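Type IV pilus biogenesis factor PilY1 (Pseudomonas aeruginosa, PDB 3HX6) primes type IV pilus assembly, supports twitching motility and host-cell adhesion, and appears to regulate pilus retraction through calcium binding and release. Local coordinates at residues A[247-252]-A[274-279]; A[222-227]-A[238-243]; A[408-413]-A[498-503]; A[477-482]-A[521-526]. The protein carries 3 engineered substitutions. All coordinates share one frame; numbering follows the deposited sequence.

Contact 1 (A[247-252]-A[274-279])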
loop_
_atom_site.group_PDB
_atom_site.type_symbol
_atom_site.label_atom_id
_atom_site.label_comp_id
_atom_site.label_asym_id
_atom_site.label_seq_id
_atom_site.Cartn_x
_atom_site.Cartn_y
_atom_site.Cartn_z
ATOM N N VAL A 247 13.020 23.518 -39.840
ATOM C CA VAL A 247 12.534 22.142 -39.748
ATOM C C VAL A 247 11.489 22.097 -38.635
ATOM O O VAL A 247 11.732 22.574 -37.534
ATOM C CB VAL A 247 13.687 21.150 -39.416
ATOM C CG1 VAL A 247 13.120 19.789 -39.018
ATOM C CG2 VAL A 247 14.596 20.988 -40.628
ATOM N N PRO A 248 10.310 21.529 -38.911
ATOM C CA PRO A 248 9.254 21.452 -37.896
ATOM C C PRO A 248 9.755 20.993 -36.525
ATOM O O PRO A 248 10.570 20.074 -36.428
ATOM C CB PRO A 248 8.268 20.459 -38.502
ATOM C CG PRO A 248 8.406 20.718 -39.972
ATOM C CD PRO A 248 9.906 20.828 -40.145
ATOM N N ASN A 249 9.277 21.652 -35.474
ATOM C CA ASN A 249 9.645 21.283 -34.113
ATOM C C ASN A 249 8.471 21.564 -33.179
ATOM O O ASN A 249 7.502 22.223 -33.558
ATOM C CB ASN A 249 10.883 22.054 -33.632
ATOM C CG ASN A 249 11.624 21.321 -32.510
ATOM O OD1 ASN A 249 11.213 20.238 -32.089
ATOM N ND2 ASN A 249 12.723 21.907 -32.027
ATOM N N GLY A 250 8.579 21.053 -31.958
ATOM C CA GLY A 250 7.552 21.223 -30.949
ATOM C C GLY A 250 8.114 20.579 -29.698
ATOM O O GLY A 250 8.779 19.543 -29.789
ATOM N N LEU A 251 7.882 21.176 -28.535
ATOM C CA LEU A 251 8.415 20.606 -27.304
ATOM C C LEU A 251 7.431 19.604 -26.707
ATOM O O LEU A 251 6.232 19.851 -26.685
ATOM C CB LEU A 251 8.714 21.708 -26.285
ATOM C CG LEU A 251 9.575 21.232 -25.112
ATOM C CD1 LEU A 251 10.966 20.871 -25.644
ATOM C CD2 LEU A 251 9.679 22.315 -24.056
ATOM N N SER A 252 7.946 18.484 -26.208
ATOM C CA SER A 252 7.098 17.442 -25.633
ATOM C C SER A 252 6.971 17.508 -24.112
ATOM O O SER A 252 7.325 18.516 -23.495
ATOM C CB SER A 252 7.623 16.068 -26.052
ATOM O OG SER A 252 7.672 15.971 -27.467
ATOM N N GLN A 274 12.312 17.243 -32.772
ATOM C CA GLN A 274 13.586 17.157 -33.478
ATOM C C GLN A 274 14.566 16.184 -32.852
ATOM O O GLN A 274 15.650 15.954 -33.391
ATOM C CB GLN A 274 14.230 18.536 -33.568
ATOM C CG GLN A 274 13.720 19.358 -34.736
ATOM C CD GLN A 274 14.291 20.752 -34.751
ATOM O OE1 GLN A 274 15.318 21.020 -34.126
ATOM N NE2 GLN A 274 13.638 21.654 -35.478
ATOM N N GLY A 275 14.188 15.617 -31.713
ATOM C CA GLY A 275 15.057 14.673 -31.041
ATOM C C GLY A 275 16.009 15.307 -30.051
ATOM O O GLY A 275 16.896 14.636 -29.521
ATOM N N ASN A 276 15.848 16.599 -29.795
ATOM C CA ASN A 276 16.719 17.270 -28.839
ATOM C C ASN A 276 16.172 17.077 -27.433
ATOM O O ASN A 276 14.972 17.203 -27.214
ATOM C CB ASN A 276 16.788 18.768 -29.131
ATOM C CG ASN A 276 17.264 19.060 -30.529
ATOM O OD1 ASN A 276 18.420 18.802 -30.867
ATOM N ND2 ASN A 276 16.371 19.594 -31.360
ATOM N N LEU A 277 17.049 16.761 -26.484
ATOM C CA LEU A 277 16.626 16.606 -25.095
ATOM C C LEU A 277 17.102 17.891 -24.423
ATOM O O LEU A 277 18.300 18.088 -24.199
ATOM C CB LEU A 277 17.285 15.379 -24.452
ATOM C CG LEU A 277 16.738 14.864 -23.109
ATOM C CD1 LEU A 277 16.899 15.924 -22.028
ATOM C CD2 LEU A 277 15.276 14.467 -23.264
ATOM N N TRP A 278 16.161 18.772 -24.113
ATOM C CA TRP A 278 16.500 20.051 -23.509
ATOM C C TRP A 278 16.403 20.080 -21.997
ATOM O O TRP A 278 15.626 19.340 -21.407
ATOM C CB TRP A 278 15.568 21.149 -24.034
ATOM C CG TRP A 278 15.526 21.275 -25.516
ATOM C CD1 TRP A 278 14.595 20.744 -26.362
ATOM C CD2 TRP A 278 16.468 21.970 -26.337
ATOM N NE1 TRP A 278 14.899 21.069 -27.668
ATOM C CE2 TRP A 278 16.045 21.820 -27.680
ATOM C CE3 TRP A 278 17.633 22.708 -26.068
ATOM C CZ2 TRP A 278 16.747 22.380 -28.755
ATOM C CZ3 TRP A 278 18.333 23.270 -27.140
ATOM C CH2 TRP A 278 17.885 23.101 -28.468
ATOM N N ARG A 279 17.217 20.928 -21.374
ATOM C CA ARG A 279 17.113 21.126 -19.941
ATOM C C ARG A 279 16.884 22.620 -19.794
ATOM O O ARG A 279 17.388 23.421 -20.593
ATOM C CB ARG A 279 18.368 20.734 -19.166
ATOM C CG ARG A 279 18.054 20.611 -17.666
ATOM C CD ARG A 279 19.289 20.431 -16.797
ATOM N NE ARG A 279 20.019 21.679 -16.613
ATOM C CZ ARG A 279 21.143 21.781 -15.912
ATOM N NH1 ARG A 279 21.664 20.704 -15.333
ATOM N NH2 ARG A 279 21.742 22.956 -15.778
#

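Contact 2 (A[222-227]-A[238-243])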
loop_
_atom_site.group_PDB
_atom_site.type_symbol
_atom_site.label_atom_id
_atom_site.label_comp_id
_atom_site.label_asym_id
_atom_site.label_seq_id
_atom_site.Cartn_x
_atom_site.Cartn_y
_atom_site.Cartn_z
ATOM N N LYS A 222 7.927 26.164 -33.753
ATOM C CA LYS A 222 8.967 26.305 -32.744
ATOM C C LYS A 222 8.707 25.361 -31.583
ATOM O O LYS A 222 7.627 24.786 -31.462
ATOM C CB LYS A 222 9.016 27.738 -32.215
ATOM C CG LYS A 222 9.402 28.773 -33.257
ATOM C CD LYS A 222 9.315 30.171 -32.672
ATOM C CE LYS A 222 9.625 31.241 -33.709
ATOM N NZ LYS A 222 9.488 32.609 -33.130
ATOM N N ALA A 223 9.718 25.203 -30.738
ATOM C CA ALA A 223 9.618 24.365 -29.556
ATOM C C ALA A 223 9.883 25.283 -28.372
ATOM O O ALA A 223 10.826 26.068 -28.401
ATOM C CB ALA A 223 10.655 23.253 -29.607
ATOM N N ALA A 224 9.048 25.199 -27.339
ATOM C CA ALA A 224 9.233 26.044 -26.164
ATOM C C ALA A 224 8.577 25.461 -24.924
ATOM O O ALA A 224 7.549 24.796 -25.011
ATOM C CB ALA A 224 8.667 27.438 -26.429
ATOM N N LEU A 225 9.184 25.700 -23.768
ATOM C CA LEU A 225 8.612 25.227 -22.518
ATOM C C LEU A 225 7.628 26.310 -22.104
ATOM O O LEU A 225 7.969 27.493 -22.085
ATOM C CB LEU A 225 9.684 25.077 -21.429
ATOM C CG LEU A 225 9.170 24.478 -20.110
ATOM C CD1 LEU A 225 8.876 22.990 -20.318
ATOM C CD2 LEU A 225 10.202 24.658 -18.997
ATOM N N LEU A 226 6.402 25.917 -21.798
ATOM C CA LEU A 226 5.411 26.881 -21.375
ATOM C C LEU A 226 5.249 26.753 -19.869
ATOM O O LEU A 226 5.078 25.655 -19.343
ATOM C CB LEU A 226 4.069 26.624 -22.071
ATOM C CG LEU A 226 4.076 26.649 -23.610
ATOM C CD1 LEU A 226 2.654 26.457 -24.140
ATOM C CD2 LEU A 226 4.645 27.971 -24.101
ATOM N N ILE A 227 5.340 27.880 -19.180
ATOM C CA ILE A 227 5.170 27.901 -17.741
ATOM C C ILE A 227 3.942 28.767 -17.535
ATOM O O ILE A 227 3.991 29.993 -17.644
ATOM C CB ILE A 227 6.406 28.484 -17.045
ATOM C CG1 ILE A 227 7.607 27.566 -17.312
ATOM C CG2 ILE A 227 6.156 28.607 -15.545
ATOM C CD1 ILE A 227 8.910 28.023 -16.681
ATOM N N LYS A 238 7.771 31.768 -21.259
ATOM C CA LYS A 238 7.848 30.908 -22.424
ATOM C C LYS A 238 9.343 30.824 -22.662
ATOM O O LYS A 238 9.998 31.838 -22.901
ATOM C CB LYS A 238 7.154 31.531 -23.635
ATOM C CG LYS A 238 7.413 30.774 -24.933
ATOM C CD LYS A 238 6.199 30.769 -25.855
ATOM C CE LYS A 238 5.744 32.172 -26.242
ATOM N NZ LYS A 238 6.620 32.808 -27.245
ATOM N N LEU A 239 9.884 29.619 -22.551
ATOM C CA LEU A 239 11.306 29.405 -22.758
ATOM C C LEU A 239 11.510 28.756 -24.118
ATOM O O LEU A 239 11.448 27.531 -24.258
ATOM C CB LEU A 239 11.864 28.510 -21.648
ATOM C CG LEU A 239 12.364 29.164 -20.357
ATOM C CD1 LEU A 239 11.689 30.496 -20.118
ATOM C CD2 LEU A 239 12.137 28.205 -19.193
ATOM N N GLU A 240 11.746 29.592 -25.121
ATOM C CA GLU A 240 11.943 29.097 -26.466
ATOM C C GLU A 240 13.304 28.452 -26.598
ATOM O O GLU A 240 14.282 28.868 -25.987
ATOM C CB GLU A 240 11.819 30.213 -27.509
ATOM C CG GLU A 240 11.674 29.654 -28.925
ATOM C CD GLU A 240 11.736 30.717 -30.006
ATOM O OE1 GLU A 240 10.971 31.702 -29.924
ATOM O OE2 GLU A 240 12.550 30.562 -30.939
ATOM N N VAL A 241 13.335 27.423 -27.417
ATOM C CA VAL A 241 14.530 26.668 -27.675
ATOM C C VAL A 241 14.790 26.840 -29.172
ATOM O O VAL A 241 13.841 26.951 -29.943
ATOM C CB VAL A 241 14.248 25.210 -27.271
ATOM C CG1 VAL A 241 14.262 24.305 -28.476
ATOM C CG2 VAL A 241 15.189 24.804 -26.183
ATOM N N THR A 242 16.056 26.891 -29.582
ATOM C CA THR A 242 16.362 27.071 -31.003
ATOM C C THR A 242 16.337 25.768 -31.794
ATOM O O THR A 242 15.494 25.589 -32.675
ATOM C CB THR A 242 17.742 27.738 -31.209
ATOM O OG1 THR A 242 17.758 29.016 -30.560
ATOM C CG2 THR A 242 18.024 27.938 -32.694
ATOM N N GLY A 243 17.250 24.858 -31.472
ATOM C CA GLY A 243 17.310 23.591 -32.179
ATOM C C GLY A 243 17.672 23.834 -33.633
ATOM O O GLY A 243 18.334 24.819 -33.957
HETATM O O HOH W 1 12.129 26.191 -31.607
#

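Contact 3 (A[408-413]-A[498-503])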
loop_
_atom_site.group_PDB
_atom_site.type_symbol
_atom_site.label_atom_id
_atom_site.label_comp_id
_atom_site.label_asym_id
_atom_site.label_seq_id
_atom_site.Cartn_x
_atom_site.Cartn_y
_atom_site.Cartn_z
ATOM N N THR A 408 2.023 -19.510 -15.490
ATOM C CA THR A 408 1.710 -18.435 -16.424
ATOM C C THR A 408 2.624 -18.374 -17.643
ATOM O O THR A 408 3.845 -18.308 -17.515
ATOM C CB THR A 408 1.764 -17.074 -15.714
ATOM O OG1 THR A 408 1.035 -17.149 -14.482
ATOM C CG2 THR A 408 1.151 -15.994 -16.593
ATOM N N ALA A 409 2.023 -18.387 -18.826
ATOM C CA ALA A 409 2.781 -18.310 -20.068
ATOM C C ALA A 409 2.863 -16.846 -20.495
ATOM O O ALA A 409 1.892 -16.107 -20.362
ATOM C CB ALA A 409 2.099 -19.136 -21.152
ATOM N N ARG A 410 4.025 -16.432 -20.993
ATOM C CA ARG A 410 4.229 -15.053 -21.443
ATOM C C ARG A 410 5.276 -15.016 -22.546
ATOM O O ARG A 410 6.077 -15.942 -22.683
ATOM C CB ARG A 410 4.740 -14.167 -20.300
ATOM C CG ARG A 410 3.831 -14.024 -19.096
ATOM C CD ARG A 410 4.470 -13.114 -18.061
ATOM N NE ARG A 410 3.721 -13.083 -16.809
ATOM C CZ ARG A 410 2.599 -12.398 -16.620
ATOM N NH1 ARG A 410 2.088 -11.668 -17.604
ATOM N NH2 ARG A 410 1.980 -12.456 -15.448
ATOM N N THR A 411 5.263 -13.949 -23.338
ATOM C CA THR A 411 6.275 -13.780 -24.368
ATOM C C THR A 411 7.177 -12.722 -23.734
ATOM O O THR A 411 6.715 -11.649 -23.338
ATOM C CB THR A 411 5.692 -13.266 -25.706
ATOM O OG1 THR A 411 5.198 -11.935 -25.539
ATOM C CG2 THR A 411 4.558 -14.163 -26.166
ATOM N N ILE A 412 8.457 -13.039 -23.617
ATOM C CA ILE A 412 9.396 -12.137 -22.982
ATOM C C ILE A 412 10.570 -11.774 -23.864
ATOM O O ILE A 412 10.766 -12.332 -24.948
ATOM C CB ILE A 412 9.928 -12.759 -21.671
ATOM C CG1 ILE A 412 10.600 -14.107 -21.947
ATOM C CG2 ILE A 412 8.772 -13.007 -20.708
ATOM C CD1 ILE A 412 11.976 -14.028 -22.559
ATOM N N ARG A 413 11.350 -10.817 -23.388
ATOM C CA ARG A 413 12.539 -10.393 -24.091
ATOM C C ARG A 413 13.656 -10.287 -23.072
ATOM O O ARG A 413 13.417 -9.961 -21.907
ATOM C CB ARG A 413 12.311 -9.051 -24.784
ATOM C CG ARG A 413 11.511 -9.171 -26.065
ATOM C CD ARG A 413 11.291 -7.827 -26.749
ATOM N NE ARG A 413 10.530 -7.991 -27.985
ATOM C CZ ARG A 413 10.075 -6.982 -28.719
ATOM N NH1 ARG A 413 10.300 -5.732 -28.338
ATOM N NH2 ARG A 413 9.401 -7.225 -29.836
ATOM N N LEU A 498 6.650 -12.452 -12.790
ATOM C CA LEU A 498 5.942 -12.934 -13.969
ATOM C C LEU A 498 5.155 -14.205 -13.692
ATOM O O LEU A 498 4.310 -14.606 -14.489
ATOM C CB LEU A 498 6.942 -13.207 -15.092
ATOM C CG LEU A 498 7.801 -12.022 -15.532
ATOM C CD1 LEU A 498 8.840 -12.492 -16.540
ATOM C CD2 LEU A 498 6.906 -10.947 -16.142
ATOM N N ALA A 499 5.441 -14.830 -12.556
ATOM C CA ALA A 499 4.804 -16.084 -12.182
ATOM C C ALA A 499 3.544 -15.953 -11.333
ATOM O O ALA A 499 3.039 -16.951 -10.825
ATOM C CB ALA A 499 5.817 -16.957 -11.463
ATOM N N ARG A 500 3.031 -14.736 -11.184
ATOM C CA ARG A 500 1.837 -14.511 -10.375
ATOM C C ARG A 500 2.010 -15.101 -8.974
ATOM O O ARG A 500 1.092 -15.725 -8.437
ATOM C CB ARG A 500 0.606 -15.144 -11.037
ATOM C CG ARG A 500 0.176 -14.486 -12.335
ATOM C CD ARG A 500 -1.105 -15.104 -12.858
ATOM N NE ARG A 500 -1.535 -14.473 -14.098
ATOM C CZ ARG A 500 -2.586 -14.857 -14.814
ATOM N NH1 ARG A 500 -3.331 -15.883 -14.415
ATOM N NH2 ARG A 500 -2.892 -14.215 -15.933
ATOM N N GLN A 501 3.184 -14.902 -8.387
ATOM C CA GLN A 501 3.478 -15.419 -7.056
ATOM C C GLN A 501 3.085 -14.466 -5.932
ATOM O O GLN A 501 2.870 -14.890 -4.796
ATOM C CB GLN A 501 4.972 -15.731 -6.932
ATOM C CG GLN A 501 5.439 -16.868 -7.807
ATOM C CD GLN A 501 4.711 -18.154 -7.495
ATOM O OE1 GLN A 501 4.841 -18.700 -6.401
ATOM N NE2 GLN A 501 3.928 -18.640 -8.451
ATOM N N GLY A 502 2.991 -13.178 -6.244
ATOM C CA GLY A 502 2.656 -12.215 -5.213
ATOM C C GLY A 502 3.953 -11.641 -4.677
ATOM O O GLY A 502 3.964 -10.757 -3.825
ATOM N N VAL A 503 5.058 -12.180 -5.175
ATOM C CA VAL A 503 6.386 -11.712 -4.805
ATOM C C VAL A 503 7.324 -11.976 -5.963
ATOM O O VAL A 503 7.043 -12.802 -6.829
ATOM C CB VAL A 503 6.939 -12.416 -3.552
ATOM C CG1 VAL A 503 6.229 -11.890 -2.319
ATOM C CG2 VAL A 503 6.780 -13.925 -3.681
HETATM O O HOH W 2 1.783 -18.750 -12.393
HETATM O O HOH W 3 2.652 -12.460 -12.855
#

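Contact 4 (A[477-482]-A[521-526])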
loop_
_atom_site.group_PDB
_atom_site.type_symbol
_atom_site.label_atom_id
_atom_site.label_comp_id
_atom_site.label_asym_id
_atom_site.label_seq_id
_atom_site.Cartn_x
_atom_site.Cartn_y
_atom_site.Cartn_z
ATOM N N SER A 477 0.985 -3.549 -30.435
ATOM C CA SER A 477 1.305 -4.445 -29.332
ATOM C C SER A 477 2.153 -3.684 -28.318
ATOM O O SER A 477 2.930 -2.800 -28.679
ATOM C CB SER A 477 2.056 -5.680 -29.837
ATOM O OG SER A 477 3.308 -5.336 -30.398
ATOM N N ASN A 478 1.999 -4.032 -27.050
ATOM C CA ASN A 478 2.718 -3.357 -25.985
ATOM C C ASN A 478 3.710 -4.219 -25.237
ATOM O O ASN A 478 3.410 -5.346 -24.844
ATOM C CB ASN A 478 1.725 -2.773 -24.982
ATOM C CG ASN A 478 0.926 -1.620 -25.552
ATOM O OD1 ASN A 478 -0.249 -1.464 -25.242
ATOM N ND2 ASN A 478 1.567 -0.793 -26.374
ATOM N N TRP A 479 4.898 -3.662 -25.036
ATOM C CA TRP A 479 5.949 -4.334 -24.298
ATOM C C TRP A 479 6.327 -3.502 -23.084
ATOM O O TRP A 479 6.626 -2.314 -23.203
ATOM C CB TRP A 479 7.184 -4.545 -25.175
ATOM C CG TRP A 479 7.063 -5.710 -26.086
ATOM C CD1 TRP A 479 6.498 -5.731 -27.325
ATOM C CD2 TRP A 479 7.488 -7.050 -25.813
ATOM N NE1 TRP A 479 6.544 -7.004 -27.845
ATOM C CE2 TRP A 479 7.147 -7.833 -26.936
ATOM C CE3 TRP A 479 8.122 -7.664 -24.726
ATOM C CZ2 TRP A 479 7.424 -9.203 -27.007
ATOM C CZ3 TRP A 479 8.397 -9.025 -24.795
ATOM C CH2 TRP A 479 8.047 -9.780 -25.931
ATOM N N THR A 480 6.294 -4.134 -21.917
ATOM C CA THR A 480 6.653 -3.483 -20.666
ATOM C C THR A 480 8.070 -3.922 -20.330
ATOM O O THR A 480 8.371 -5.113 -20.354
ATOM C CB THR A 480 5.722 -3.920 -19.516
ATOM O OG1 THR A 480 4.376 -3.543 -19.822
ATOM C CG2 THR A 480 6.144 -3.262 -18.208
ATOM N N TYR A 481 8.939 -2.966 -20.028
ATOM C CA TYR A 481 10.325 -3.277 -19.697
ATOM C C TYR A 481 10.717 -2.797 -18.312
ATOM O O TYR A 481 10.193 -1.809 -17.809
ATOM C CB TYR A 481 11.292 -2.632 -20.700
ATOM C CG TYR A 481 11.163 -3.087 -22.142
ATOM C CD1 TYR A 481 10.358 -2.392 -23.045
ATOM C CD2 TYR A 481 11.874 -4.193 -22.609
ATOM C CE1 TYR A 481 10.267 -2.780 -24.385
ATOM C CE2 TYR A 481 11.791 -4.597 -23.946
ATOM C CZ TYR A 481 10.987 -3.884 -24.826
ATOM O OH TYR A 481 10.904 -4.276 -26.145
ATOM N N GLY A 482 11.658 -3.512 -17.711
ATOM C CA GLY A 482 12.189 -3.152 -16.411
ATOM C C GLY A 482 13.687 -3.225 -16.646
ATOM O O GLY A 482 14.240 -4.323 -16.767
ATOM N N GLY A 521 11.926 -7.657 -20.392
ATOM C CA GLY A 521 10.711 -7.231 -21.054
ATOM C C GLY A 521 9.678 -8.329 -21.208
ATOM O O GLY A 521 10.018 -9.506 -21.321
ATOM N N THR A 522 8.412 -7.931 -21.195
ATOM C CA THR A 522 7.305 -8.859 -21.360
ATOM C C THR A 522 6.158 -8.154 -22.077
ATOM O O THR A 522 5.858 -6.986 -21.808
ATOM C CB THR A 522 6.806 -9.411 -20.005
ATOM O OG1 THR A 522 5.761 -10.362 -20.237
ATOM C CG2 THR A 522 6.278 -8.298 -19.126
ATOM N N GLU A 523 5.537 -8.877 -23.003
ATOM C CA GLU A 523 4.428 -8.368 -23.796
ATOM C C GLU A 523 3.144 -8.370 -22.971
ATOM O O GLU A 523 2.800 -9.381 -22.362
ATOM C CB GLU A 523 4.274 -9.244 -25.042
ATOM C CG GLU A 523 3.179 -8.842 -26.011
ATOM C CD GLU A 523 3.164 -9.723 -27.249
ATOM O OE1 GLU A 523 3.075 -10.962 -27.103
ATOM O OE2 GLU A 523 3.249 -9.177 -28.368
ATOM N N GLN A 524 2.440 -7.239 -22.940
ATOM C CA GLN A 524 1.190 -7.135 -22.180
ATOM C C GLN A 524 -0.025 -6.778 -23.041
ATOM O O GLN A 524 0.106 -6.218 -24.129
ATOM C CB GLN A 524 1.332 -6.112 -21.046
ATOM C CG GLN A 524 2.153 -6.606 -19.862
ATOM C CD GLN A 524 1.966 -5.756 -18.611
ATOM O OE1 GLN A 524 2.336 -4.582 -18.578
ATOM N NE2 GLN A 524 1.385 -6.352 -17.574
ATOM N N LYS A 525 -1.210 -7.106 -22.531
ATOM C CA LYS A 525 -2.467 -6.851 -23.233
ATOM C C LYS A 525 -2.703 -5.398 -23.633
ATOM O O LYS A 525 -2.003 -4.488 -23.179
ATOM C CB LYS A 525 -3.654 -7.337 -22.392
ATOM C CG LYS A 525 -3.867 -8.844 -22.428
ATOM C CD LYS A 525 -5.102 -9.247 -21.628
ATOM C CE LYS A 525 -5.423 -10.727 -21.797
ATOM N NZ LYS A 525 -4.284 -11.606 -21.404
ATOM N N GLY A 526 -3.706 -5.213 -24.491
ATOM C CA GLY A 526 -4.083 -3.906 -25.004
ATOM C C GLY A 526 -3.638 -2.689 -24.222
ATOM O O GLY A 526 -3.703 -2.659 -22.992
#

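Contact 1 (A[247-252]-A[274-279])
N249 and Q274 stack their side-chain amides at the edge of a four-stranded blade in the beta-propeller part of this C-terminal domain, where the loop entering strand 251-257 meets the turn before strand 276-281. The two amide planes lie only 15° apart, although the side chains cross at about a right angle, and N249 ND2 stands 3.3 Å from Q274 CD. With CG anti to the backbone N (chi1 -156°), N249 swings its amide over that of Q274.

The hydrogen bonds between the segments are weak. N249 OD1 accepts from Q274 N at 3.3 Å and also, again weakly, from G250 N at 2.8 Å within its own loop, so one oxygen faces two backbone amides. Q274 NE2 reaches V247 O at 3.0 Å on a bent path and has its stronger partner in R244 O. D272 accepts from N249 ND2, from W278 NE1 and from the backbone N of N276.

The apolar contact lies where the strands begin, between L251 and W278. There L251, which also rests on A223 and L225 of the preceding blade, approaches the indole obliquely, its CD1 lying 3.7 Å from W278 CD1.

Contact 2 (A[222-227]-A[238-243])
The beta hairpin of strands 223-229 and 235-241 brings L225 opposite L239 as an antiparallel hydrogen-bonded pair. L239 N gives L225 O a nearly straight bond of 2.9 Å, and the return bond, from L225 N to L239 O, is 3.0 Å long. Further along, V241 N donates to A223 O. Beyond that bond the strands diverge, and a water accepts from A223 N at 2.7 Å; its further link to V241 O is so short that it remains doubtful.

These are the last two strands of a four-stranded propeller blade, with 235-241 at its edge, and the side chains on one face form its junction with the next blade. L225 and L239 lie side by side and point the same way, with their CD2 atoms 4.0 Å apart, while I227 CD1 comes obliquely to L239 CD2. F280 packs on both leucines, L251 covers A223 and L225, and W278 covers V241.

The face bearing A224, L226, K238 and E240 is more polar. The K238 chain, bent beyond CG, lays its CD against L226 CD2 at 3.6 Å and sends NZ to a salt bridge with D190. K222 stays extended from CG outwards and crosses the E240 side chain obliquely. Its CD rests 3.6 Å from E240 CD, and its NZ makes a long salt bridge of 3.6 Å to E240 OE1, at the exposed margin of the hairpin.

Contact 3 (A[408-413]-A[498-503])
R410, on strand 408-415 of the large mixed sheet, clasps the backbone of L498 in the long loop that follows strand 477-483. The tight part of the contact centres on L498 O. R410 NE donates to it at 2.8 Å in an almost straight bond (166°), arriving on a lone pair in the carbonyl plane, and the oxygen in turn lies within the guanidinium plane. R410 NH2 adds a weak second bond to the same oxygen. The extended R410 chain brings CD to 3.8 Å from L498 CD2 as the two side chains cross obliquely. L498 CD1 turns to I412 CG2, and F405 and T522 also pack on the leucine, so the leucine side chain is buried in apolar company.

Toward the partly exposed T408 and R500 the fit is looser and waters take over. One water joins T408 OG1 to A499 O, and another accepts weak bonds from R410 NH2 and R500 N. R500 runs across T408 at about a right angle, its CD 3.4 Å from T408 OG1, while the threonine methyl lies over one face of its guanidinium. The two arginines converge on E547, which forms a salt bridge with R410 NH2 but only a long, weak ion pair with R500 NH2. The second subunit packs on this side too, its S75 on R500 and its Y63 on Q501. Within the loop Q501 folds back, its NE2 donating to A499 O at 3.0 Å; the donor sits above the carbonyl plane, 47° out of it.

Contact 4 (A[477-482]-A[521-526])
A chi1 of -80° sets W479 CG anti to its carbonyl carbon and leans the indole across the neighbouring strand, under E523, whose CG is anti to the backbone N (chi1 -179°) and carries the carboxylate on past the ring. E523 CB thereby sits 3.7 Å from the centroid of the six-membered ring of W479, over its face, in a CH-pi contact. W479 CE3 also comes within 3.3 Å of E523 N, and G521 O lies at the ring edge. R413 lies on the opposite face of the indole as a cation-pi partner.

Strands 477-483 and 521-524 are antiparallel neighbours in the large mixed sheet. T480 and T522 form a hydrogen-bonded pair, with T480 N to T522 O and T522 N to T480 O both 2.9 Å, and Q524 N reaches N478 O at the same length. On the face carrying these threonines, T480 OG1 donates to Q524 OE1 at 2.6 Å, and S544 OG makes a weak further bond to that oxygen. On the other face G521, lacking a side chain, lets the Y481 ring come in obliquely, CD2 to G521 CA at 3.6 Å.

The indole is thus sandwiched between a methylene and a cation. Its pi face can favour the charge of R413, which also pairs with E447, while T411 separately holds E523 OE1 and the buried T480 hydroxyl is matched by an amide oxygen.

In the fold
From the N terminus, contact 2 comes first, closing the short hairpin loop between 222-227 and 238-243 in one propeller blade. The chain then passes directly into the next blade, where contact 1 closes the excursion between 247-252 and 274-279. These two are in series and touch, joining adjacent blades. Contacts 3 and 4 follow about 130 residues later, and their segments alternate along the chain: 408-413, 477-482, 498-503, 521-526. The two loops therefore cross, and strand 521-524 lies between 408-415 and 477-483 in the large mixed sheet. R413 reaches both Y481 and G521, binding contacts 3 and 4 together. Contacts 2 and 3, centres 43 Å apart, lie on opposite sides of the chain's centre.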